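PDB 5O34: enoyl-CoA hydratase carB homologue from Streptomyces cattleya, which belongs to the crotonase-like enoyl-CoA hydratase/isomerase family and probably acts as a carbon-carbon bond-forming enzyme in thienamycin biosynthesis. Local coordinates for residues A[157-162]-A[217-222]. Sequence-based numbering, arbitrary orientation.
Sequences ISLCCD and DGLLHE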
# COMPACT_ATOMS: atom_id res chain seq x y z
N ILE A 157 -5.18 -4.38 -17.47
CA ILE A 157 -6.51 -5.02 -17.41
C ILE A 157 -6.55 -5.98 -16.23
O ILE A 157 -7.51 -5.94 -15.44
CB ILE A 157 -6.88 -5.71 -18.76
CG1 ILE A 157 -7.02 -4.65 -19.90
CG2 ILE A 157 -8.18 -6.55 -18.64
CD1 ILE A 157 -6.88 -5.19 -21.35
N SER A 158 -5.50 -6.81 -16.07
CA SER A 158 -5.40 -7.78 -14.97
C SER A 158 -5.41 -7.08 -13.60
O SER A 158 -6.08 -7.56 -12.67
CB SER A 158 -4.18 -8.69 -15.14
OG SER A 158 -2.99 -8.14 -14.60
N LEU A 159 -4.75 -5.90 -13.51
CA LEU A 159 -4.71 -5.09 -12.28
C LEU A 159 -6.08 -4.46 -11.88
O LEU A 159 -6.19 -3.87 -10.80
CB LEU A 159 -3.61 -4.03 -12.35
CG LEU A 159 -2.16 -4.53 -12.50
CD1 LEU A 159 -1.23 -3.40 -12.87
CD2 LEU A 159 -1.66 -5.26 -11.26
N CYS A 160 -7.13 -4.65 -12.70
CA CYS A 160 -8.49 -4.18 -12.40
C CYS A 160 -9.34 -5.32 -11.82
O CYS A 160 -10.40 -5.06 -11.22
CB CYS A 160 -9.15 -3.60 -13.65
SG CYS A 160 -8.31 -2.16 -14.34
N CYS A 161 -8.86 -6.58 -11.99
CA CYS A 161 -9.50 -7.81 -11.51
C CYS A 161 -9.21 -8.05 -10.02
O CYS A 161 -8.18 -7.61 -9.51
CB CYS A 161 -9.10 -9.01 -12.36
SG CYS A 161 -9.37 -8.78 -14.14
N ASP A 162 -10.12 -8.76 -9.34
CA ASP A 162 -10.04 -9.07 -7.91
C ASP A 162 -9.07 -10.18 -7.56
O ASP A 162 -8.74 -10.32 -6.38
CB ASP A 162 -11.42 -9.44 -7.37
CG ASP A 162 -12.48 -8.44 -7.75
OD1 ASP A 162 -12.66 -7.45 -7.01
OD2 ASP A 162 -13.07 -8.60 -8.84
N ASP A 217 5.52 -9.93 -4.29
CA ASP A 217 5.26 -8.50 -4.39
C ASP A 217 3.78 -8.08 -4.45
O ASP A 217 3.49 -6.90 -4.27
CB ASP A 217 6.06 -7.91 -5.56
CG ASP A 217 7.58 -7.95 -5.33
OD1 ASP A 217 8.01 -8.04 -4.16
OD2 ASP A 217 8.34 -7.87 -6.33
N GLY A 218 2.86 -9.03 -4.63
CA GLY A 218 1.42 -8.74 -4.68
C GLY A 218 0.85 -8.51 -6.07
O GLY A 218 -0.29 -8.07 -6.20
N LEU A 219 1.61 -8.80 -7.12
CA LEU A 219 1.15 -8.67 -8.50
C LEU A 219 0.31 -9.86 -8.93
O LEU A 219 -0.52 -9.74 -9.84
CB LEU A 219 2.34 -8.44 -9.42
CG LEU A 219 3.10 -7.14 -9.19
CD1 LEU A 219 4.42 -7.16 -9.91
CD2 LEU A 219 2.28 -5.94 -9.61
N LEU A 220 0.51 -11.02 -8.28
CA LEU A 220 -0.28 -12.24 -8.43
C LEU A 220 -0.82 -12.59 -7.06
O LEU A 220 -0.13 -12.40 -6.06
CB LEU A 220 0.54 -13.43 -8.98
CG LEU A 220 1.07 -13.33 -10.41
CD1 LEU A 220 1.87 -14.56 -10.76
CD2 LEU A 220 -0.04 -13.11 -11.44
N HIS A 221 -2.07 -13.05 -7.00
CA HIS A 221 -2.71 -13.46 -5.75
C HIS A 221 -2.31 -14.90 -5.47
O HIS A 221 -2.28 -15.33 -4.32
CB HIS A 221 -4.24 -13.37 -5.86
CG HIS A 221 -4.76 -11.96 -5.93
ND1 HIS A 221 -4.47 -11.13 -7.00
CD2 HIS A 221 -5.56 -11.30 -5.06
CE1 HIS A 221 -5.08 -9.99 -6.74
NE2 HIS A 221 -5.75 -10.05 -5.59
N GLU A 222 -2.02 -15.66 -6.55
CA GLU A 222 -1.69 -17.07 -6.47
C GLU A 222 -0.95 -17.52 -7.71
O GLU A 222 -1.15 -16.97 -8.80
CB GLU A 222 -2.98 -17.89 -6.27
CG GLU A 222 -2.79 -19.39 -6.05
CD GLU A 222 -4.05 -20.22 -6.01
OE1 GLU A 222 -5.14 -19.67 -5.72
OE2 GLU A 222 -3.96 -21.45 -6.23
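With chi1 at -70°, His221 sets its CG beside the backbone N and opposite the carbonyl carbon, and this sends the imidazole across to the backbone of Asp162. Its NE2 comes 3.1 Å from Asp162 O, but the angle is too poor for a hydrogen bond; the carbonyl meets the ring obliquely, with CD2 3.6 Å and CE1 3.7 Å from the same oxygen. NE2 instead hydrogen-bonds to Gln200 OE1 of the second subunit, while the ring stacks with that of Tyr163.

In both Leu159 and Leu219 CG lies beside the backbone N (chi1 -61° and -64°) and CD1 is anti to CA; the other methyl, CD2, faces across in each, and the two CD2 atoms are 4.3 Å apart. Leu190 of helix 184-194 touches both side chains, making this a small buried apolar patch.

In this crotonase-like fold, residues 157-162 carry the end of helix 152-158 and the turn that leads into strand 163-167. The link 217-222 leads from helix 211-217 into strand 222-224, which runs parallel to strand 163-167 at the edge of the chain's main sheet. A type I turn closed by Cys161 N to Ser158 O, 3.0 Å, bends the first; a Schellman motif at Gly218 ends the helix before the second. Arg164 lies between them, its NE hydrogen-bonded to Leu219 O. The Asp162 carboxylate turns from the histidine: OD2 forms a salt bridge with Arg252 NE and accepts a hydrogen bond from Val142 N.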